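Local atomic coordinates of Ent-copalyl diphosphate synthase (Streptomyces platensis, PDB entry 5BP8), a protein that is a bacterial class II terpene cyclase, related to the squalene-hopene cyclases, whose regular secondary structure is almost entirely helix. Residues 36-40 against 194-198; 42-46 against 242-246; 352-356 against 380-384. One frame throughout, in Å; residues are numbered along the deposited sequence. Where two conformers were deposited one is given.

Interactions 1 and 2 sit together, their centres about 14 Å apart. Interaction 1 uses the end of helix 31-40 and interaction 2 the loop that follows it, and they touch where Leu37 CD1 meets Leu44 CD2 at 3.8 Å. Interaction 3 lies on the opposite side of the chain's centre, its centre about 38 Å from that of interaction 1 and 42 Å from that of interaction 2. Interaction 1 is buried yet rich in arginine and carboxylate. Interaction 2 is partly buried, with leucines inside and water and sulfate outside. Interaction 3 is also buried, but its two helices meet mainly through aliphatic side chains, without a hydrogen bond between the two segments.

Interaction 1: 36-40 against 194-198; sequences RLVSL and EAVTR
Arg36 and Glu194 meet by their aliphatic parts, Arg36 CD lying 4.0 Å from Glu194 CG, where helix 31-40 packs against the short helix 193-196 and the loop after it in this mainly alpha-helical cyclase fold. The two side chains cross at about a right angle and their charged ends part: Arg36 turns to Glu80 and Ser77, Glu194 to Tyr32 and Lys498. A water joins the segments instead, accepting from Arg36 NH2 at 3.0 Å and donating to Glu194 O. Three residues along the helix, Ser39 OG accepts a hydrogen bond of 2.9 Å from Arg198 NH2 (150° at the hydrogen), sitting 19° out of the guanidinium plane; OG also bonds to Glu80. The like charges of Arg36 NH2 and Arg198 NH1, 4.3 Å apart, are probably balanced by Glu80, which forms salt bridges with both arginines, and by Asp137, a second partner of Arg198. Leu40 fills the apolar side. Its CD1 leans on Glu194 CB at 3.9 Å, while Arg198, bent at chi3 (65°), folds its guanidinium across the other methyl, so that Leu40 CD2 stands 3.5 Å above the plane of that group, offset toward the rim.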
loop_
_atom_site.group_PDB
_atom_site.type_symbol
_atom_site.label_atom_id
_atom_site.label_comp_id
_atom_site.label_asym_id
_atom_site.label_seq_id
_atom_site.Cartn_x
_atom_site.Cartn_y
_atom_site.Cartn_z
ATOM N N ARG A 36 -2.356 -14.854 -7.420
ATOM C CA ARG A 36 -1.189 -15.631 -7.021
ATOM C C ARG A 36 -1.602 -16.902 -6.244
ATOM O O ARG A 36 -1.011 -17.972 -6.475
ATOM C CB ARG A 36 -0.170 -14.821 -6.225
ATOM C CG ARG A 36 0.601 -13.746 -7.011
ATOM C CD ARG A 36 1.410 -14.270 -8.205
ATOM N NE ARG A 36 0.524 -14.474 -9.343
ATOM C CZ ARG A 36 0.559 -15.508 -10.172
ATOM N NH1 ARG A 36 -0.392 -15.614 -11.107
ATOM N NH2 ARG A 36 1.535 -16.411 -10.114
ATOM N N LEU A 37 -2.585 -16.801 -5.339
ATOM C CA LEU A 37 -3.009 -17.983 -4.603
ATOM C C LEU A 37 -3.681 -19.010 -5.470
ATOM O O LEU A 37 -3.524 -20.229 -5.237
ATOM C CB LEU A 37 -3.865 -17.610 -3.385
ATOM C CG LEU A 37 -3.146 -16.829 -2.274
ATOM C CD1 LEU A 37 -4.044 -16.715 -1.053
ATOM C CD2 LEU A 37 -1.818 -17.458 -1.910
ATOM N N VAL A 38 -4.470 -18.552 -6.451
ATOM C CA VAL A 38 -5.066 -19.453 -7.431
ATOM C C VAL A 38 -3.968 -20.221 -8.155
ATOM O O VAL A 38 -4.069 -21.448 -8.379
ATOM C CB VAL A 38 -5.947 -18.691 -8.452
ATOM C CG1 VAL A 38 -6.306 -19.576 -9.621
ATOM C CG2 VAL A 38 -7.212 -18.178 -7.783
ATOM N N SER A 39 -2.918 -19.518 -8.545
ATOM C CA SER A 39 -1.845 -20.157 -9.308
ATOM C C SER A 39 -0.974 -21.076 -8.445
ATOM O O SER A 39 -0.631 -22.202 -8.853
ATOM C CB SER A 39 -0.971 -19.091 -9.950
ATOM O OG SER A 39 -0.105 -19.677 -10.903
ATOM N N LEU A 40 -0.616 -20.602 -7.257
ATOM C CA LEU A 40 0.389 -21.272 -6.418
ATOM C C LEU A 40 -0.161 -22.171 -5.329
ATOM O O LEU A 40 0.572 -23.045 -4.869
ATOM C CB LEU A 40 1.298 -20.238 -5.745
ATOM C CG LEU A 40 2.051 -19.318 -6.703
ATOM C CD1 LEU A 40 2.796 -18.245 -5.930
ATOM C CD2 LEU A 40 2.982 -20.064 -7.655
ATOM N N GLU A 194 7.643 -14.777 -4.558
ATOM C CA GLU A 194 6.933 -15.562 -5.614
ATOM C C GLU A 194 7.357 -15.180 -7.018
ATOM O O GLU A 194 7.139 -15.921 -7.970
ATOM C CB GLU A 194 5.401 -15.441 -5.450
ATOM C CG GLU A 194 4.753 -14.185 -6.039
ATOM C CD GLU A 194 4.881 -12.934 -5.177
ATOM O OE1 GLU A 194 5.586 -12.967 -4.126
ATOM O OE2 GLU A 194 4.245 -11.912 -5.552
ATOM N N ALA A 195 7.928 -13.988 -7.169
ATOM C CA ALA A 195 8.494 -13.576 -8.444
ATOM C C ALA A 195 9.814 -14.277 -8.726
ATOM O O ALA A 195 10.142 -14.520 -9.878
ATOM C CB ALA A 195 8.716 -12.085 -8.462
ATOM N N VAL A 196 10.554 -14.577 -7.668
ATOM C CA VAL A 196 11.824 -15.242 -7.756
ATOM C C VAL A 196 11.626 -16.732 -8.030
ATOM O O VAL A 196 12.322 -17.299 -8.879
ATOM C CB VAL A 196 12.639 -15.013 -6.469
ATOM C CG1 VAL A 196 13.981 -15.698 -6.548
ATOM C CG2 VAL A 196 12.821 -13.513 -6.221
ATOM N N THR A 197 10.665 -17.343 -7.351
ATOM C CA THR A 197 10.402 -18.755 -7.478
ATOM C C THR A 197 8.969 -19.065 -7.135
ATOM O O THR A 197 8.420 -18.443 -6.243
ATOM C CB THR A 197 11.330 -19.613 -6.565
ATOM O OG1 THR A 197 11.051 -21.018 -6.771
ATOM C CG2 THR A 197 11.151 -19.280 -5.106
ATOM N N ARG A 198 8.383 -20.031 -7.847
ATOM C CA ARG A 198 7.038 -20.494 -7.554
ATOM C C ARG A 198 7.007 -21.434 -6.371
ATOM O O ARG A 198 5.940 -21.663 -5.795
ATOM C CB ARG A 198 6.444 -21.234 -8.767
ATOM C CG ARG A 198 6.278 -20.345 -9.978
ATOM C CD ARG A 198 5.738 -21.151 -11.137
ATOM N NE ARG A 198 4.402 -21.629 -10.837
ATOM C CZ ARG A 198 3.275 -21.021 -11.209
ATOM N NH1 ARG A 198 3.285 -19.871 -11.886
ATOM N NH2 ARG A 198 2.121 -21.560 -10.888
HETATM O O HOH W 1 4.420 -15.833 -9.496
#

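Interaction 2: 42-46 against 242-246; sequences PWLDG and LRDVQ. With SO4 (sulfate ion), chain E.
Leu44 lies crosswise over Leu242, the two side chains at about a right angle, with Leu44 CD1 3.9 Å from Leu242 CB. The same methyl reaches on to the aliphatic stem of Arg243, 3.8 Å from its CG. Leu44 owes this reach to a CG turned anti to the backbone N (chi1 -179°), which carries both methyls across to the helix. Trp43 also meets Leu242 crosswise: Trp43 CZ2 approaches Leu242 CD1 obliquely at 3.9 Å, while Leu44 CB lies over one face of the indole, near its rim. Together these residues seat the loop between helices 31-40 and 47-57 on the side of helix 237-249, and Leu242 also touches Pro221 and Leu228, which ties helix 221-228 into the same patch.

Toward the other end Gln246 bends at chi2 (78°) and lays its amide along the backbone of Asp45 and Gly46, its OE1 3.2 Å from Asp45 O; two acceptors cannot bond each other, and that carbonyl is bonded by Arg50 instead. Toward solvent, where Asp45 and Arg243 are exposed, one water accepts from Asp45 N and Arg243 NE, and another donates to Asp45 OD2 and accepts a weak bond from Gln246 NE2; since Asp45 and Arg243 were each modelled in two conformers, the contacts and bridges that rest on their side chains are doubtful. Gly46, with a positive phi of 88°, is the N-cap of helix 47-57. Its N gives a 2.8 Å hydrogen bond to O1 of a sulfate ion, probably from the crystallisation liquor, which His47 N and Arg48 N also bind at this helix start.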
loop_
_atom_site.group_PDB
_atom_site.type_symbol
_atom_site.label_atom_id
_atom_site.label_comp_id
_atom_site.label_asym_id
_atom_site.label_seq_id
_atom_site.Cartn_x
_atom_site.Cartn_y
_atom_site.Cartn_z
ATOM N N PRO A 42 -3.589 -24.003 -4.992
ATOM C CA PRO A 42 -4.928 -24.527 -5.274
ATOM C C PRO A 42 -5.432 -25.440 -4.138
ATOM O O PRO A 42 -6.633 -25.666 -4.040
ATOM C CB PRO A 42 -4.730 -25.313 -6.581
ATOM C CG PRO A 42 -3.283 -25.674 -6.578
ATOM C CD PRO A 42 -2.582 -24.550 -5.903
ATOM N N TRP A 43 -4.524 -25.904 -3.286
ATOM C CA TRP A 43 -4.862 -26.724 -2.080
ATOM C C TRP A 43 -5.626 -25.939 -1.005
ATOM O O TRP A 43 -6.329 -26.499 -0.170
ATOM C CB TRP A 43 -3.572 -27.334 -1.469
ATOM C CG TRP A 43 -2.560 -26.296 -1.072
ATOM C CD1 TRP A 43 -1.504 -25.897 -1.804
ATOM C CD2 TRP A 43 -2.537 -25.514 0.131
ATOM N NE1 TRP A 43 -0.825 -24.904 -1.154
ATOM C CE2 TRP A 43 -1.455 -24.632 0.028
ATOM C CE3 TRP A 43 -3.346 -25.450 1.266
ATOM C CZ2 TRP A 43 -1.120 -23.730 1.037
ATOM C CZ3 TRP A 43 -3.028 -24.532 2.266
ATOM C CH2 TRP A 43 -1.925 -23.686 2.142
ATOM N N LEU A 44 -5.493 -24.616 -1.041
ATOM C CA LEU A 44 -6.018 -23.770 0.004
ATOM C C LEU A 44 -7.508 -23.534 -0.103
ATOM O O LEU A 44 -8.024 -23.296 -1.197
ATOM C CB LEU A 44 -5.298 -22.398 -0.073
ATOM C CG LEU A 44 -5.682 -21.339 0.950
ATOM C CD1 LEU A 44 -5.309 -21.730 2.353
ATOM C CD2 LEU A 44 -4.975 -20.024 0.577
ATOM N N ASP A 45 -8.184 -23.573 1.047
ATOM C CA ASP A 45 -9.615 -23.296 1.146
ATOM C C ASP A 45 -9.942 -21.957 0.465
ATOM O O ASP A 45 -9.143 -21.011 0.530
ATOM C CB ASP A 45 -10.044 -23.231 2.625
ATOM C CG ASP A 45 -10.227 -24.618 3.272
ATOM O OD1 ASP A 45 -10.258 -25.640 2.558
ATOM O OD2 ASP A 45 -10.355 -24.671 4.521
ATOM N N GLY A 46 -11.106 -21.884 -0.178
ATOM C CA GLY A 46 -11.556 -20.632 -0.815
ATOM C C GLY A 46 -11.061 -20.490 -2.248
ATOM O O GLY A 46 -11.193 -19.427 -2.840
ATOM N N LEU A 242 -2.153 -18.486 5.787
ATOM C CA LEU A 242 -2.932 -18.451 4.537
ATOM C C LEU A 242 -4.407 -18.749 4.793
ATOM O O LEU A 242 -5.295 -18.052 4.262
ATOM C CB LEU A 242 -2.352 -19.402 3.490
ATOM C CG LEU A 242 -1.022 -18.947 2.911
ATOM C CD1 LEU A 242 -0.497 -19.956 1.900
ATOM C CD2 LEU A 242 -1.164 -17.574 2.266
ATOM N N ARG A 243 -4.680 -19.770 5.620
ATOM C CA ARG A 243 -6.065 -20.088 5.970
ATOM C C ARG A 243 -6.762 -18.918 6.652
ATOM O O ARG A 243 -7.893 -18.577 6.301
ATOM C CB ARG A 243 -6.137 -21.354 6.833
ATOM C CG ARG A 243 -5.755 -22.605 6.050
ATOM C CD ARG A 243 -5.550 -23.828 6.942
ATOM N NE ARG A 243 -5.484 -25.072 6.171
ATOM C CZ ARG A 243 -5.186 -26.276 6.670
ATOM N NH1 ARG A 243 -4.918 -26.448 7.963
ATOM N NH2 ARG A 243 -5.151 -27.324 5.863
ATOM N N ASP A 244 -6.099 -18.317 7.625
ATOM C CA ASP A 244 -6.695 -17.190 8.363
ATOM C C ASP A 244 -6.986 -16.013 7.449
ATOM O O ASP A 244 -8.048 -15.387 7.524
ATOM C CB ASP A 244 -5.792 -16.726 9.488
ATOM C CG ASP A 244 -5.780 -17.677 10.685
ATOM O OD1 ASP A 244 -6.719 -18.507 10.822
ATOM O OD2 ASP A 244 -4.818 -17.586 11.475
ATOM N N VAL A 245 -6.027 -15.695 6.590
ATOM C CA VAL A 245 -6.167 -14.517 5.742
ATOM C C VAL A 245 -7.330 -14.693 4.768
ATOM O O VAL A 245 -8.199 -13.815 4.655
ATOM C CB VAL A 245 -4.854 -14.212 5.005
ATOM C CG1 VAL A 245 -5.049 -13.128 3.957
ATOM C CG2 VAL A 245 -3.765 -13.817 5.986
ATOM N N GLN A 246 -7.397 -15.836 4.096
ATOM C CA GLN A 246 -8.446 -16.046 3.103
ATOM C C GLN A 246 -9.830 -16.096 3.780
ATOM O O GLN A 246 -10.829 -15.552 3.241
ATOM C CB GLN A 246 -8.156 -17.273 2.212
ATOM C CG GLN A 246 -8.372 -18.642 2.837
ATOM C CD GLN A 246 -9.834 -19.041 2.899
ATOM O OE1 GLN A 246 -10.639 -18.683 2.040
ATOM N NE2 GLN A 246 -10.183 -19.815 3.917
HETATM S S SO4 E . -12.431 -24.544 -2.229
HETATM O O1 SO4 E . -13.074 -23.589 -1.255
HETATM O O2 SO4 E . -10.979 -24.583 -1.951
HETATM O O3 SO4 E . -13.026 -25.875 -2.005
HETATM O O4 SO4 E . -12.782 -24.077 -3.591
HETATM O O HOH W 2 -6.900 -25.196 3.435
HETATM O O HOH W 3 -9.577 -21.998 6.093
#

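Interaction 3: 352-356 against 380-384; sequences NAHIL and ISDWL
This is a buried, antiparallel helix-helix contact within a helical hairpin: helices 349-365 and 370-386 follow each other in the chain, in the region related to the C-terminal domain of squalene-hopene cyclase. The axes of the two short segments pass 10.0 Å apart, with 148° between their directions. Ile380 enters the groove along 352-356. With chi1 at -68° its CG2 stands anti to the backbone N, which sets it 3.4 Å from Asn352 O and against Leu356 CB, while CG1 carries Ile380 CD1 to 3.6 Å from Ile355 CG2, the two isoleucines crossing at about a right angle. One turn on, Leu384 CD1 rests 3.9 Å from Ala353 CA and 4.0 Å from Leu356 CD2. Asn352 meets Trp383 at the benzo end of the indole: ND2 comes obliquely to CZ3 at 3.7 Å, the amide and ring planes 37° apart. The amide is held in place by bonds from Phe338 N to its OD1 and from its ND2 to Ser348 O. Around the pair, helix 402-416 lies against both helices, with Ala412 touching Ala353 and Cys409 touching Leu384, and helix 307-319 meets Ile355 through Ser307 and Ala311.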
loop_
_atom_site.group_PDB
_atom_site.type_symbol
_atom_site.label_atom_id
_atom_site.label_comp_id
_atom_site.label_asym_id
_atom_site.label_seq_id
_atom_site.Cartn_x
_atom_site.Cartn_y
_atom_site.Cartn_z
ATOM N N ASN A 352 10.052 11.906 4.107
ATOM C CA ASN A 352 10.727 13.091 4.634
ATOM C C ASN A 352 9.791 14.007 5.394
ATOM O O ASN A 352 10.164 14.518 6.456
ATOM C CB ASN A 352 11.486 13.812 3.533
ATOM C CG ASN A 352 12.822 13.154 3.242
ATOM O OD1 ASN A 352 13.873 13.546 3.805
ATOM N ND2 ASN A 352 12.805 12.127 2.405
ATOM N N ALA A 353 8.567 14.194 4.883
ATOM C CA ALA A 353 7.514 14.870 5.658
ATOM C C ALA A 353 7.295 14.245 7.029
ATOM O O ALA A 353 7.226 14.965 8.045
ATOM C CB ALA A 353 6.196 14.917 4.882
ATOM N N HIS A 354 7.181 12.910 7.091
ATOM C CA HIS A 354 6.918 12.251 8.351
ATOM C C HIS A 354 8.124 12.345 9.317
ATOM O O HIS A 354 7.950 12.486 10.539
ATOM C CB HIS A 354 6.423 10.802 8.103
ATOM C CG HIS A 354 5.095 10.761 7.411
ATOM N ND1 HIS A 354 4.705 9.736 6.568
ATOM C CD2 HIS A 354 4.072 11.644 7.424
ATOM C CE1 HIS A 354 3.506 10.003 6.088
ATOM N NE2 HIS A 354 3.101 11.156 6.583
ATOM N N ILE A 355 9.321 12.334 8.761
ATOM C CA ILE A 355 10.528 12.537 9.549
ATOM C C ILE A 355 10.577 13.967 10.085
ATOM O O ILE A 355 10.920 14.175 11.250
ATOM C CB ILE A 355 11.792 12.165 8.756
ATOM C CG1 ILE A 355 11.783 10.650 8.548
ATOM C CG2 ILE A 355 13.067 12.501 9.534
ATOM C CD1 ILE A 355 12.723 10.167 7.494
ATOM N N LEU A 356 10.182 14.923 9.269
ATOM C CA LEU A 356 10.086 16.311 9.744
ATOM C C LEU A 356 9.141 16.427 10.939
ATOM O O LEU A 356 9.456 17.126 11.930
ATOM C CB LEU A 356 9.687 17.244 8.620
ATOM C CG LEU A 356 9.484 18.722 8.972
ATOM C CD1 LEU A 356 10.749 19.285 9.576
ATOM C CD2 LEU A 356 9.102 19.530 7.770
ATOM N N ILE A 380 15.587 19.103 5.875
ATOM C CA ILE A 380 14.420 18.379 5.315
ATOM C C ILE A 380 13.436 19.429 4.794
ATOM O O ILE A 380 12.860 19.297 3.708
ATOM C CB ILE A 380 13.695 17.531 6.375
ATOM C CG1 ILE A 380 14.566 16.366 6.839
ATOM C CG2 ILE A 380 12.374 16.996 5.804
ATOM C CD1 ILE A 380 13.949 15.647 8.007
ATOM N N SER A 381 13.250 20.489 5.579
ATOM C CA SER A 381 12.536 21.678 5.104
ATOM C C SER A 381 13.043 22.169 3.753
ATOM O O SER A 381 12.238 22.288 2.821
ATOM C CB SER A 381 12.608 22.807 6.127
ATOM O OG SER A 381 11.858 22.454 7.265
ATOM N N ASP A 382 14.346 22.443 3.640
ATOM C CA ASP A 382 14.971 22.776 2.344
ATOM C C ASP A 382 14.401 21.857 1.274
ATOM O O ASP A 382 13.771 22.303 0.323
ATOM C CB ASP A 382 16.498 22.544 2.328
ATOM C CG ASP A 382 17.126 22.809 0.934
ATOM O OD1 ASP A 382 16.865 23.892 0.338
ATOM O OD2 ASP A 382 17.864 21.930 0.422
ATOM N N TRP A 383 14.650 20.570 1.480
ATOM C CA TRP A 383 14.435 19.550 0.479
ATOM C C TRP A 383 12.962 19.427 0.068
ATOM O O TRP A 383 12.676 19.316 -1.126
ATOM C CB TRP A 383 14.956 18.215 1.014
ATOM C CG TRP A 383 14.991 17.147 0.019
ATOM C CD1 TRP A 383 15.950 16.900 -0.901
ATOM C CD2 TRP A 383 13.984 16.148 -0.165
ATOM N NE1 TRP A 383 15.618 15.799 -1.644
ATOM C CE2 TRP A 383 14.404 15.326 -1.218
ATOM C CE3 TRP A 383 12.769 15.884 0.465
ATOM C CZ2 TRP A 383 13.653 14.231 -1.659
ATOM C CZ3 TRP A 383 12.018 14.789 0.025
ATOM C CH2 TRP A 383 12.463 13.995 -1.028
ATOM N N LEU A 384 12.044 19.429 1.033
ATOM C CA LEU A 384 10.609 19.343 0.710
ATOM C C LEU A 384 10.166 20.527 -0.108
ATOM O O LEU A 384 9.460 20.393 -1.097
ATOM C CB LEU A 384 9.749 19.251 1.959
ATOM C CG LEU A 384 9.824 17.926 2.721
ATOM C CD1 LEU A 384 9.103 18.075 4.039
ATOM C CD2 LEU A 384 9.186 16.834 1.876
#